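Local coordinates for thiol-activated cytolysin (Desulfobulbus propionicus, PDB 6NAL), which probably forms pores in target membranes, as expected of a member of the thiol-activated (cholesterol-dependent) cytolysin family from a Gram-negative bacterium, at residues Phe59-Pro64 and Asn81-Gly86; Trp132-Gly137 and Leu325-Thr330; Lys251-Glu256 and Glu358-Tyr363; Asp268-Asp273 and Arg317-Asn322; Asp288-Val293 and Val300-Ser305. All coordinates share one frame; numbering follows the deposited sequence.

Contact 1 (Phe59-Pro64 and Asn81-Gly86)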
# COMPACT_ATOMS: atom_id res chain seq x y z
N PHE A 59 -24.82 -14.41 8.75
CA PHE A 59 -24.45 -15.00 10.03
C PHE A 59 -25.04 -16.40 10.12
O PHE A 59 -26.27 -16.58 10.11
CB PHE A 59 -24.93 -14.13 11.19
CG PHE A 59 -24.45 -14.57 12.55
CD1 PHE A 59 -23.15 -15.03 12.75
CD2 PHE A 59 -25.30 -14.51 13.65
CE1 PHE A 59 -22.71 -15.44 14.03
CE2 PHE A 59 -24.88 -14.91 14.92
CZ PHE A 59 -23.58 -15.36 15.12
N ASP A 60 -24.14 -17.38 10.22
CA ASP A 60 -24.49 -18.78 10.46
C ASP A 60 -24.71 -19.04 11.95
O ASP A 60 -23.86 -18.69 12.78
CB ASP A 60 -23.37 -19.70 9.97
CG ASP A 60 -23.73 -20.47 8.73
OD1 ASP A 60 -24.90 -20.37 8.30
OD2 ASP A 60 -22.83 -21.18 8.20
N ILE A 61 -25.82 -19.68 12.29
CA ILE A 61 -26.19 -19.88 13.69
C ILE A 61 -25.73 -21.27 14.10
O ILE A 61 -26.26 -22.27 13.61
CB ILE A 61 -27.69 -19.72 13.92
CG1 ILE A 61 -28.26 -18.49 13.22
CG2 ILE A 61 -27.95 -19.71 15.39
CD1 ILE A 61 -27.78 -17.22 13.74
N ALA A 62 -24.73 -21.34 14.98
CA ALA A 62 -24.30 -22.61 15.56
C ALA A 62 -25.32 -23.14 16.55
O ALA A 62 -26.02 -22.39 17.25
CB ALA A 62 -22.97 -22.45 16.28
N VAL A 63 -25.42 -24.46 16.62
CA VAL A 63 -26.13 -25.11 17.71
C VAL A 63 -25.29 -25.01 18.97
O VAL A 63 -24.24 -25.63 19.07
CB VAL A 63 -26.38 -26.59 17.41
CG1 VAL A 63 -26.90 -27.30 18.66
CG2 VAL A 63 -27.37 -26.81 16.30
N PRO A 64 -25.73 -24.29 19.99
CA PRO A 64 -24.91 -24.24 21.21
C PRO A 64 -24.88 -25.58 21.93
O PRO A 64 -25.86 -26.32 21.97
CB PRO A 64 -25.58 -23.15 22.06
CG PRO A 64 -26.53 -22.44 21.14
CD PRO A 64 -26.92 -23.45 20.07
N ASN A 81 -32.85 -11.42 20.34
CA ASN A 81 -31.44 -11.21 20.09
C ASN A 81 -30.59 -12.22 20.83
O ASN A 81 -29.48 -12.54 20.39
CB ASN A 81 -31.04 -9.81 20.49
CG ASN A 81 -31.52 -8.82 19.52
OD1 ASN A 81 -31.43 -9.02 18.30
ND2 ASN A 81 -32.06 -7.73 20.02
N ASP A 82 -31.07 -12.75 21.95
CA ASP A 82 -30.25 -13.71 22.68
C ASP A 82 -30.09 -15.05 21.95
O ASP A 82 -29.14 -15.80 22.24
CB ASP A 82 -30.83 -13.81 24.10
CG ASP A 82 -30.83 -12.41 24.83
OD1 ASP A 82 -31.74 -11.57 24.57
OD2 ASP A 82 -29.92 -12.12 25.63
N LEU A 83 -30.91 -15.33 20.93
CA LEU A 83 -30.60 -16.44 20.02
C LEU A 83 -29.26 -16.22 19.29
O LEU A 83 -28.42 -17.14 19.21
CB LEU A 83 -31.80 -16.59 19.07
CG LEU A 83 -31.74 -17.71 18.04
CD1 LEU A 83 -33.13 -18.17 17.72
CD2 LEU A 83 -31.06 -17.24 16.76
N LEU A 84 -28.98 -15.00 18.81
CA LEU A 84 -27.72 -14.77 18.09
C LEU A 84 -26.52 -14.94 19.01
O LEU A 84 -25.44 -15.33 18.55
CB LEU A 84 -27.71 -13.37 17.47
CG LEU A 84 -28.93 -13.08 16.60
CD1 LEU A 84 -28.85 -11.71 15.96
CD2 LEU A 84 -29.19 -14.15 15.53
N ASP A 85 -26.68 -14.65 20.31
CA ASP A 85 -25.62 -14.78 21.31
C ASP A 85 -25.50 -16.19 21.89
O ASP A 85 -24.86 -16.37 22.93
CB ASP A 85 -25.87 -13.80 22.49
CG ASP A 85 -26.18 -12.34 22.03
OD1 ASP A 85 -25.52 -11.86 21.08
OD2 ASP A 85 -27.06 -11.66 22.64
N GLY A 86 -26.18 -17.18 21.30
CA GLY A 86 -26.03 -18.55 21.79
C GLY A 86 -26.93 -18.99 22.92
O GLY A 86 -26.63 -20.03 23.55

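Contact 2 (Trp132-Gly137 and Leu325-Thr330)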
# COMPACT_ATOMS: atom_id res chain seq x y z
N TRP A 132 -29.59 -47.26 8.26
CA TRP A 132 -28.68 -46.96 7.17
C TRP A 132 -27.33 -47.60 7.39
O TRP A 132 -26.74 -48.11 6.43
CB TRP A 132 -28.48 -45.47 6.95
CG TRP A 132 -27.78 -45.21 5.64
CD1 TRP A 132 -28.24 -45.51 4.36
CD2 TRP A 132 -26.50 -44.63 5.47
NE1 TRP A 132 -27.31 -45.11 3.42
CE2 TRP A 132 -26.25 -44.56 4.08
CE3 TRP A 132 -25.56 -44.13 6.36
CZ2 TRP A 132 -25.07 -44.02 3.58
CZ3 TRP A 132 -24.40 -43.60 5.86
CH2 TRP A 132 -24.16 -43.55 4.48
N PHE A 133 -26.77 -47.56 8.60
CA PHE A 133 -25.51 -48.28 8.74
C PHE A 133 -25.72 -49.71 9.24
O PHE A 133 -24.81 -50.53 9.07
CB PHE A 133 -24.44 -47.50 9.57
CG PHE A 133 -24.88 -46.94 10.89
CD1 PHE A 133 -25.52 -47.73 11.84
CD2 PHE A 133 -24.58 -45.61 11.21
CE1 PHE A 133 -25.89 -47.19 13.08
CE2 PHE A 133 -24.95 -45.05 12.43
CZ PHE A 133 -25.60 -45.84 13.37
N ASP A 134 -26.91 -50.09 9.72
CA ASP A 134 -27.18 -51.53 9.79
C ASP A 134 -27.28 -52.15 8.41
O ASP A 134 -27.55 -53.35 8.31
CB ASP A 134 -28.46 -51.84 10.56
CG ASP A 134 -28.18 -52.30 11.99
OD1 ASP A 134 -29.04 -52.99 12.58
OD2 ASP A 134 -27.11 -51.96 12.53
N SER A 135 -27.10 -51.36 7.34
CA SER A 135 -27.13 -51.85 5.97
C SER A 135 -25.83 -51.57 5.22
O SER A 135 -25.81 -51.74 3.99
CB SER A 135 -28.33 -51.23 5.22
OG SER A 135 -27.96 -50.14 4.39
N HIS A 136 -24.77 -51.14 5.91
CA HIS A 136 -23.41 -50.97 5.34
C HIS A 136 -22.41 -51.68 6.23
O HIS A 136 -21.41 -51.11 6.69
CB HIS A 136 -23.00 -49.52 5.16
CG HIS A 136 -23.78 -48.81 4.11
ND1 HIS A 136 -23.79 -47.44 3.97
CD2 HIS A 136 -24.63 -49.29 3.16
CE1 HIS A 136 -24.59 -47.11 2.97
NE2 HIS A 136 -25.10 -48.21 2.46
N GLY A 137 -22.71 -52.94 6.49
CA GLY A 137 -22.01 -53.71 7.49
C GLY A 137 -22.61 -53.47 8.86
O GLY A 137 -23.83 -53.27 9.00
N LEU A 325 -18.72 -43.56 11.39
CA LEU A 325 -19.99 -43.16 11.98
C LEU A 325 -20.82 -44.39 12.35
O LEU A 325 -20.99 -45.32 11.55
CB LEU A 325 -20.75 -42.24 11.04
CG LEU A 325 -21.40 -41.07 11.80
CD1 LEU A 325 -20.44 -40.15 12.49
CD2 LEU A 325 -22.23 -40.25 10.84
N SER A 326 -21.30 -44.38 13.59
CA SER A 326 -21.88 -45.55 14.23
C SER A 326 -22.81 -45.09 15.37
O SER A 326 -23.04 -43.89 15.57
CB SER A 326 -20.77 -46.48 14.73
OG SER A 326 -20.30 -46.07 16.00
N ARG A 327 -23.36 -46.07 16.10
CA ARG A 327 -24.19 -45.77 17.27
C ARG A 327 -23.36 -45.28 18.45
O ARG A 327 -23.85 -44.52 19.30
CB ARG A 327 -24.96 -47.01 17.71
CG ARG A 327 -26.25 -47.26 16.99
CD ARG A 327 -26.70 -48.69 17.25
NE ARG A 327 -26.42 -49.55 16.11
CZ ARG A 327 -27.33 -50.29 15.47
NH1 ARG A 327 -28.60 -50.29 15.88
NH2 ARG A 327 -26.96 -51.02 14.43
N THR A 328 -22.11 -45.75 18.53
CA THR A 328 -21.15 -45.40 19.56
C THR A 328 -20.32 -44.16 19.24
O THR A 328 -19.67 -43.61 20.14
CB THR A 328 -20.18 -46.56 19.77
OG1 THR A 328 -19.29 -46.67 18.63
CG2 THR A 328 -20.91 -47.89 19.93
N ASN A 329 -20.40 -43.66 18.01
CA ASN A 329 -19.60 -42.53 17.52
C ASN A 329 -20.51 -41.65 16.67
O ASN A 329 -20.69 -41.89 15.47
CB ASN A 329 -18.40 -43.02 16.73
CG ASN A 329 -17.29 -41.99 16.68
OD1 ASN A 329 -16.97 -41.33 17.68
ND2 ASN A 329 -16.71 -41.82 15.50
N THR A 330 -21.07 -40.63 17.30
CA THR A 330 -22.10 -39.79 16.73
C THR A 330 -21.52 -38.64 15.90
O THR A 330 -20.32 -38.37 15.88
CB THR A 330 -22.98 -39.22 17.85
OG1 THR A 330 -22.16 -38.84 18.97
CG2 THR A 330 -24.02 -40.25 18.35

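Contact 3 (Lys251-Glu256 and Glu358-Tyr363)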
# COMPACT_ATOMS: atom_id res chain seq x y z
N LYS A 251 3.45 -13.82 19.29
CA LYS A 251 3.80 -12.41 19.50
C LYS A 251 4.26 -11.75 18.21
O LYS A 251 4.35 -10.51 18.17
CB LYS A 251 4.85 -12.31 20.61
CG LYS A 251 4.22 -12.48 21.99
CD LYS A 251 5.22 -12.29 23.09
CE LYS A 251 4.69 -11.31 24.18
NZ LYS A 251 4.63 -11.91 25.56
N LEU A 252 4.59 -12.53 17.17
CA LEU A 252 4.77 -11.99 15.83
C LEU A 252 3.66 -11.03 15.44
O LEU A 252 2.57 -11.05 16.03
CB LEU A 252 4.79 -13.08 14.76
CG LEU A 252 5.79 -14.23 14.83
CD1 LEU A 252 5.51 -15.34 13.79
CD2 LEU A 252 7.20 -13.66 14.67
N SER A 253 3.91 -10.18 14.45
CA SER A 253 2.90 -9.28 13.93
C SER A 253 1.82 -10.07 13.17
O SER A 253 2.08 -11.15 12.64
CB SER A 253 3.55 -8.30 12.98
OG SER A 253 3.91 -8.99 11.79
N SER A 254 0.62 -9.48 13.12
CA SER A 254 -0.46 -10.05 12.31
C SER A 254 0.02 -10.41 10.92
O SER A 254 -0.34 -11.45 10.37
CB SER A 254 -1.62 -9.06 12.20
OG SER A 254 -1.83 -8.42 13.41
N THR A 255 0.75 -9.50 10.29
CA THR A 255 1.12 -9.70 8.90
C THR A 255 2.07 -10.88 8.76
O THR A 255 1.94 -11.69 7.84
CB THR A 255 1.76 -8.43 8.34
OG1 THR A 255 0.81 -7.34 8.37
CG2 THR A 255 2.27 -8.69 6.93
N GLU A 256 3.04 -10.97 9.68
CA GLU A 256 4.01 -12.05 9.64
C GLU A 256 3.39 -13.37 10.11
O GLU A 256 3.70 -14.42 9.56
CB GLU A 256 5.26 -11.68 10.46
CG GLU A 256 6.58 -12.16 9.83
CD GLU A 256 7.74 -11.19 10.05
OE1 GLU A 256 7.80 -10.61 11.16
OE2 GLU A 256 8.59 -11.02 9.12
N GLU A 358 -4.03 -4.39 10.99
CA GLU A 358 -2.67 -3.85 11.12
C GLU A 358 -1.72 -4.45 10.10
O GLU A 358 -1.54 -5.66 10.03
CB GLU A 358 -2.13 -4.13 12.52
CG GLU A 358 -3.10 -3.71 13.58
CD GLU A 358 -2.61 -4.04 14.98
OE1 GLU A 358 -2.78 -3.18 15.90
OE2 GLU A 358 -1.96 -5.11 15.13
N LYS A 359 -1.10 -3.59 9.29
CA LYS A 359 -0.16 -4.03 8.26
C LYS A 359 1.23 -3.58 8.69
O LYS A 359 1.45 -2.41 8.98
CB LYS A 359 -0.50 -3.45 6.88
CG LYS A 359 0.56 -3.84 5.83
CD LYS A 359 0.30 -3.18 4.50
CE LYS A 359 1.15 -3.79 3.38
NZ LYS A 359 1.98 -4.98 3.79
N THR A 360 2.13 -4.53 8.80
CA THR A 360 3.53 -4.34 9.10
C THR A 360 4.32 -4.67 7.84
O THR A 360 4.03 -5.68 7.19
CB THR A 360 3.93 -5.27 10.24
OG1 THR A 360 3.20 -4.96 11.43
CG2 THR A 360 5.42 -5.16 10.46
N GLU A 361 5.23 -3.78 7.45
CA GLU A 361 6.20 -4.03 6.38
C GLU A 361 7.60 -3.90 6.95
O GLU A 361 7.88 -2.99 7.74
CB GLU A 361 6.07 -3.04 5.21
CG GLU A 361 4.81 -3.25 4.38
CD GLU A 361 5.01 -4.20 3.19
OE1 GLU A 361 4.35 -5.28 3.15
OE2 GLU A 361 5.82 -3.84 2.30
N ARG A 362 8.46 -4.83 6.58
CA ARG A 362 9.86 -4.82 6.98
C ARG A 362 10.68 -4.51 5.73
O ARG A 362 10.50 -5.14 4.69
CB ARG A 362 10.26 -6.16 7.61
CG ARG A 362 9.42 -6.59 8.84
CD ARG A 362 9.81 -7.98 9.42
NE ARG A 362 11.18 -7.97 9.94
CZ ARG A 362 11.50 -7.74 11.21
NH1 ARG A 362 10.54 -7.53 12.10
NH2 ARG A 362 12.78 -7.73 11.58
N TYR A 363 11.53 -3.50 5.84
CA TYR A 363 12.39 -3.05 4.75
C TYR A 363 13.82 -3.24 5.24
O TYR A 363 14.23 -2.64 6.25
CB TYR A 363 12.12 -1.60 4.38
CG TYR A 363 10.71 -1.30 4.01
CD1 TYR A 363 10.30 -1.38 2.69
CD2 TYR A 363 9.78 -0.90 4.98
CE1 TYR A 363 9.02 -1.08 2.31
CE2 TYR A 363 8.47 -0.58 4.61
CZ TYR A 363 8.10 -0.69 3.25
OH TYR A 363 6.84 -0.40 2.83
O HOH W 1 0.24 -7.04 14.06
O HOH W 2 0.76 -6.74 11.31

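Contact 4 (Asp268-Asp273 and Arg317-Asn322)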
# COMPACT_ATOMS: atom_id res chain seq x y z
N ASP A 268 -5.09 -28.58 2.43
CA ASP A 268 -4.49 -29.92 2.41
C ASP A 268 -3.81 -30.29 3.71
O ASP A 268 -3.42 -31.45 3.88
CB ASP A 268 -3.44 -30.05 1.29
CG ASP A 268 -4.06 -29.98 -0.09
OD1 ASP A 268 -5.14 -30.59 -0.31
OD2 ASP A 268 -3.46 -29.31 -0.96
N GLY A 269 -3.64 -29.34 4.62
CA GLY A 269 -3.03 -29.62 5.90
C GLY A 269 -1.77 -28.78 6.02
O GLY A 269 -1.66 -27.74 5.49
N LEU A 270 -0.85 -29.36 6.79
CA LEU A 270 0.40 -28.65 7.06
C LEU A 270 1.53 -29.29 6.26
O LEU A 270 1.84 -30.46 6.44
CB LEU A 270 0.76 -28.63 8.55
CG LEU A 270 -0.10 -27.67 9.36
CD1 LEU A 270 -1.55 -28.01 9.26
CD2 LEU A 270 0.41 -27.84 10.77
N LYS A 271 2.05 -28.56 5.29
CA LYS A 271 3.19 -28.97 4.47
C LYS A 271 4.33 -28.04 4.91
O LYS A 271 4.59 -26.99 4.30
CB LYS A 271 2.82 -28.83 3.00
CG LYS A 271 3.96 -29.10 2.06
CD LYS A 271 3.76 -28.47 0.65
CE LYS A 271 3.85 -26.92 0.71
NZ LYS A 271 5.19 -26.41 0.41
N ILE A 272 4.97 -28.40 6.01
CA ILE A 272 6.12 -27.68 6.51
C ILE A 272 7.27 -28.64 6.47
O ILE A 272 7.20 -29.72 7.06
CB ILE A 272 5.91 -27.16 7.93
CG1 ILE A 272 7.17 -26.43 8.38
CG2 ILE A 272 5.65 -28.32 8.85
CD1 ILE A 272 7.02 -25.79 9.73
N ASP A 273 8.33 -28.27 5.77
CA ASP A 273 9.41 -29.21 5.52
C ASP A 273 10.77 -28.55 5.72
O ASP A 273 10.91 -27.32 5.75
CB ASP A 273 9.30 -29.82 4.11
CG ASP A 273 10.19 -31.04 3.93
OD1 ASP A 273 10.48 -31.74 4.94
OD2 ASP A 273 10.62 -31.31 2.79
N ARG A 317 -2.70 -35.85 10.57
CA ARG A 317 -3.48 -37.04 10.79
C ARG A 317 -4.82 -36.74 11.40
O ARG A 317 -5.85 -37.27 10.96
CB ARG A 317 -2.71 -37.99 11.68
CG ARG A 317 -3.25 -39.52 11.45
CD ARG A 317 -2.39 -40.22 12.45
NE ARG A 317 -1.01 -39.64 12.53
CZ ARG A 317 -0.31 -39.34 13.60
NH1 ARG A 317 -0.73 -39.78 14.74
NH2 ARG A 317 0.84 -38.70 13.35
N ILE A 318 -4.81 -35.94 12.49
CA ILE A 318 -6.06 -35.45 13.05
C ILE A 318 -6.95 -34.89 11.96
O ILE A 318 -8.17 -35.07 11.99
CB ILE A 318 -5.81 -34.40 14.13
CG1 ILE A 318 -5.10 -35.01 15.33
CG2 ILE A 318 -7.15 -33.82 14.52
CD1 ILE A 318 -4.27 -33.96 16.09
N ILE A 319 -6.37 -34.17 10.97
CA ILE A 319 -7.20 -33.49 9.97
C ILE A 319 -7.78 -34.48 8.97
O ILE A 319 -8.85 -34.24 8.41
CB ILE A 319 -6.39 -32.41 9.22
CG1 ILE A 319 -6.07 -31.23 10.11
CG2 ILE A 319 -7.12 -31.91 7.99
CD1 ILE A 319 -5.04 -30.33 9.52
N TRP A 320 -7.02 -35.51 8.60
CA TRP A 320 -7.44 -36.39 7.51
C TRP A 320 -7.94 -37.72 8.03
O TRP A 320 -8.14 -38.65 7.24
CB TRP A 320 -6.31 -36.58 6.49
CG TRP A 320 -6.01 -35.27 5.88
CD1 TRP A 320 -4.86 -34.53 6.01
CD2 TRP A 320 -6.93 -34.45 5.12
NE1 TRP A 320 -5.00 -33.33 5.37
CE2 TRP A 320 -6.25 -33.26 4.81
CE3 TRP A 320 -8.25 -34.63 4.68
CZ2 TRP A 320 -6.85 -32.24 4.05
CZ3 TRP A 320 -8.84 -33.61 3.94
CH2 TRP A 320 -8.14 -32.43 3.63
N ASP A 321 -8.16 -37.81 9.34
CA ASP A 321 -8.88 -38.94 9.92
C ASP A 321 -10.18 -39.18 9.17
O ASP A 321 -10.96 -38.26 8.94
CB ASP A 321 -9.16 -38.67 11.41
CG ASP A 321 -8.20 -39.41 12.33
OD1 ASP A 321 -7.73 -40.50 11.92
OD2 ASP A 321 -7.94 -38.92 13.47
N ASN A 322 -10.37 -40.43 8.75
CA ASN A 322 -11.72 -40.89 8.44
C ASN A 322 -12.56 -40.98 9.70
O ASN A 322 -12.06 -41.28 10.79
CB ASN A 322 -11.67 -42.24 7.77
CG ASN A 322 -11.18 -42.13 6.38
OD1 ASN A 322 -10.32 -41.26 6.07
ND2 ASN A 322 -11.75 -42.96 5.49

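Contact 5 (Asp288-Val293 and Val300-Ser305)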
# COMPACT_ATOMS: atom_id res chain seq x y z
N ASP A 288 2.36 -20.78 18.82
CA ASP A 288 1.69 -21.79 19.64
C ASP A 288 0.42 -22.30 18.96
O ASP A 288 -0.45 -21.50 18.60
CB ASP A 288 1.31 -21.22 21.01
CG ASP A 288 2.51 -20.92 21.91
OD1 ASP A 288 3.62 -21.48 21.68
OD2 ASP A 288 2.34 -20.11 22.85
N VAL A 289 0.28 -23.62 18.85
CA VAL A 289 -0.85 -24.24 18.16
C VAL A 289 -1.80 -24.85 19.19
O VAL A 289 -1.37 -25.49 20.15
CB VAL A 289 -0.38 -25.31 17.15
CG1 VAL A 289 -1.56 -25.78 16.32
CG2 VAL A 289 0.74 -24.78 16.29
N SER A 290 -3.09 -24.65 18.97
CA SER A 290 -4.14 -25.27 19.77
C SER A 290 -5.14 -25.84 18.80
O SER A 290 -5.37 -25.26 17.75
CB SER A 290 -4.81 -24.30 20.68
OG SER A 290 -3.89 -23.92 21.67
N ILE A 291 -5.75 -26.96 19.16
CA ILE A 291 -6.66 -27.66 18.27
C ILE A 291 -7.82 -28.23 19.05
O ILE A 291 -7.66 -28.84 20.11
CB ILE A 291 -5.97 -28.80 17.53
CG1 ILE A 291 -4.81 -28.24 16.73
CG2 ILE A 291 -6.95 -29.50 16.68
CD1 ILE A 291 -4.06 -29.32 16.01
N VAL A 292 -9.00 -28.09 18.49
CA VAL A 292 -10.18 -28.70 19.05
C VAL A 292 -10.89 -29.45 17.93
O VAL A 292 -11.06 -28.93 16.82
CB VAL A 292 -11.10 -27.67 19.73
CG1 VAL A 292 -11.44 -26.62 18.80
CG2 VAL A 292 -12.37 -28.31 20.21
N VAL A 293 -11.31 -30.66 18.25
CA VAL A 293 -11.98 -31.54 17.31
C VAL A 293 -13.35 -31.90 17.91
O VAL A 293 -13.43 -32.34 19.06
CB VAL A 293 -11.13 -32.79 17.04
CG1 VAL A 293 -12.00 -33.82 16.28
CG2 VAL A 293 -9.83 -32.45 16.26
N VAL A 300 -9.14 -32.29 22.31
CA VAL A 300 -8.47 -30.99 22.26
C VAL A 300 -7.00 -31.23 22.52
O VAL A 300 -6.65 -32.11 23.32
CB VAL A 300 -9.01 -29.91 23.23
CG1 VAL A 300 -10.57 -29.97 23.18
CG2 VAL A 300 -8.55 -30.08 24.57
N TYR A 301 -6.15 -30.46 21.83
CA TYR A 301 -4.71 -30.47 22.02
C TYR A 301 -4.20 -29.03 22.21
O TYR A 301 -4.70 -28.10 21.60
CB TYR A 301 -3.98 -31.08 20.81
CG TYR A 301 -4.56 -32.36 20.25
CD1 TYR A 301 -5.72 -32.33 19.53
CD2 TYR A 301 -3.93 -33.60 20.43
CE1 TYR A 301 -6.22 -33.43 18.97
CE2 TYR A 301 -4.46 -34.75 19.91
CZ TYR A 301 -5.61 -34.64 19.17
OH TYR A 301 -6.26 -35.69 18.61
N ASN A 302 -3.15 -28.88 23.02
CA ASN A 302 -2.56 -27.59 23.34
C ASN A 302 -1.05 -27.76 23.32
O ASN A 302 -0.55 -28.87 23.48
CB ASN A 302 -3.00 -27.08 24.72
CG ASN A 302 -4.47 -26.74 24.78
OD1 ASN A 302 -4.96 -25.91 24.02
ND2 ASN A 302 -5.21 -27.38 25.72
N GLY A 303 -0.33 -26.68 23.10
CA GLY A 303 1.11 -26.74 23.30
C GLY A 303 1.90 -27.41 22.20
O GLY A 303 3.06 -27.78 22.42
N LEU A 304 1.32 -27.57 21.02
CA LEU A 304 2.07 -28.14 19.93
C LEU A 304 2.90 -27.07 19.22
O LEU A 304 2.63 -25.85 19.30
CB LEU A 304 1.11 -28.81 18.96
CG LEU A 304 0.41 -30.09 19.46
CD1 LEU A 304 -0.20 -29.91 20.82
CD2 LEU A 304 -0.63 -30.43 18.44
N SER A 305 3.94 -27.54 18.52
CA SER A 305 4.86 -26.66 17.80
C SER A 305 5.13 -27.12 16.37
O SER A 305 5.20 -28.31 16.06
CB SER A 305 6.21 -26.56 18.47
OG SER A 305 7.17 -26.12 17.54

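Contact 1 (Phe59-Pro64 and Asn81-Gly86)
F59 and I61 meet L84 at the side of a short helical turn, while P64 meets G86 just past its end. The F59 ring turns its edge to the helix: CE2 lies 3.7 Å from L84 O, near the ring plane, and also approaches the CB of L84 at 4.1 Å. The contact brings the weakly positive ring rim to a carbonyl oxygen. With CG anti to the backbone N (chi1 -173°), the ring is carried out toward the turn. I61 offers two branches to two leucines. Its CD1 reaches L84 CD2 at 3.8 Å, and its CG2 touches L83 CD2 at 4.2 Å, so a beta-branched residue suits this spot by filling both positions. Farther along, CG of P64 packs on G86 O at 3.4 Å. G86 is the C-prime residue of a Schellman motif that ends the turn; that position takes a positive phi, which glycine adopts without strain. Its N bonds L83 O at 3.1 Å. No hydrogen bond joins the two segments. F59 also forms a T-shaped pair with F24 and touches M160 and L161 of helix 156-163. N81 OD1 accepts from V23 N, tying down the start of the turn. The backbone of 59-64 continues from strand 44-59 and bonds Y336 and L334 of strand 332-340, while L83 touches Y336 and L233 of strand 232-250.

Contact 2 (Trp132-Gly137 and Leu325-Thr330)
The C-terminal end of helix 118-133 docks on the loop 325-330 through one aromatic residue, F133, which lies against S326 and R327. A CH-pi contact is central to it: S326 CA stands over one face of the F133 ring, 4.0 Å from its centroid and 29° off the normal. The ring's CZ also comes within 3.5 Å of R327 N, and its CD2 within 3.6 Å of L325 O, so a broad flat group serves well against bare backbone. F133 CG sits between its own N and carbonyl carbon (chi1 49°), which aims the ring at the loop. R327 then lays its chain past the ring, CE1 of F133 being 3.9 Å from NE over one face of the guanidinium. D134 and R327 are modelled as a salt bridge, but too close for its details to be trusted. More securely, R327 NE pairs with E139, which also touches F133. The loop lies between helix 309-320 and strand 332-340, while W132 and H136 pack on A436 of the second subunit.

Contact 3 (Lys251-Glu256 and Glu358-Tyr363)
T255, in the first turn of helix 254-264, sits against T360 of strand 349-372. By its position after strand 232-250, this helix probably corresponds to the start of the second transmembrane hairpin of related cytolysins. The direct hydrogen bond runs from T360 N to T255 OG1, 3.1 Å long and nearly straight at 170°. OG1 is turned away from its own carbonyl carbon (chi1 -62°), which brings it to the N-H of T360. The helix is capped: S253, at the N-cap, accepts from E256 N through OG at 3.0 Å. Small hydroxyl residues suit this end because they let the strand come close and still bind polar atoms. One water accepts from S254 N and donates to E358 OE2; another accepts from T255 N, donates to E358 O and bonds T360 OG1. Beside the bond, T255 CG2 lies 3.5 Å from T360 O, and S253 CB packs on T360 OG1 at 3.7 Å. Charge is looser: R362, salt-bridged to D41, keeps NE 4.1 Å from E256 OE2, which lies well out of the guanidinium plane.

Contact 4 (Asp268-Asp273 and Arg317-Asn322)
Part hydrogen bond and part apolar packing, this small contact sets W320 and I319, near the end of helix 309-320, against D268, G269 and L270 around the short strand 269-270. With CG anti to its carbonyl carbon (chi1 -63°), W320 brings NE1 to D268 O and donates to it at 2.9 Å. The bond is bent, with an N-H...O angle of 138°, and the donor stands 58° out of the carbonyl plane. Tryptophan combines this one N-H with a broad apolar ring, one face of which holds I319 CG2 at 3.5 Å above the plane. G269 passes the indole edge with its CA 4.2 Å from W320 NE1; glycine suits the place because it adds no side chain there and accepts a positive phi. The methyls L270 CD1 and I319 CD1 touch at 4.2 Å, the two side chains crossing at about a right angle. L270 also touches V312 and I315, and its N bonds N316 OD1. The strand thus lies along helix 309-320, paired with strand 265-266, while W320 also touches A144 and F146.

Contact 5 (Asp288-Val293 and Val300-Ser305)
V289 and L304, I291 and Y301 share one face of this antiparallel hairpin, and V292 with V300 the other. On the first face the side of Y301 fits the flank of I291, whose CB lies 4.1 Å from CD1 of the ring. I291 then reaches the other way: with CG1 anti to the carbonyl carbon (chi1 -58°) and an extended chain, its CD1 meets L304 CD2 at 4.3 Å. L304 therefore fills the hollow between V289 and I291, its CB 4.2 Å from V289 CB. On the opposite face V292 CG2 meets V300 CG1 at 3.8 Å, branched side chains suiting the close spacing of a non-hydrogen-bonded pair. The backbone is zipped by I291 and Y301, which bond each other both ways: I291 N to Y301 O at 2.9 Å, and Y301 N to I291 O at 2.8 Å. V289 N bonds L304 O at 3.3 Å. Between these pairs the register slips by one residue where G303 and L304 both face V289, a G1 beta bulge; the positive phi of G303 favours glycine. I315 and I318 of helix 309-320 cover the first face, while K173 and L174 of helix 167-174 meet the second. A hairpin followed by a helix at the sheet edge is consistent with the beta4-beta5 arrangement of cholesterol-dependent cytolysins, in which the outer strand must move away before neighbouring subunits can pair.

Contacts 4 and 5 are neighbours: I318 packs on Y301 and V293, so helix 309-320 covers the hairpin of contact 5 on one side and receives the strand of contact 4. Contact 1 is largely buried, with apolar side chains meeting each other and two backbone carbonyls, without a hydrogen bond across it. Contact 2, also buried at its middle, adds charged residues on the solvent side and lies farthest from the centre of the chain, about 35 Å between centres. Contact 3 is the surface one, carried by hydroxyls and two waters. Contact 4, mostly buried but with an exposed indole, adds one hydrogen bond to a small apolar packing. Contact 5, partly buried, alone is made by strand pairing, interrupted by a bulge.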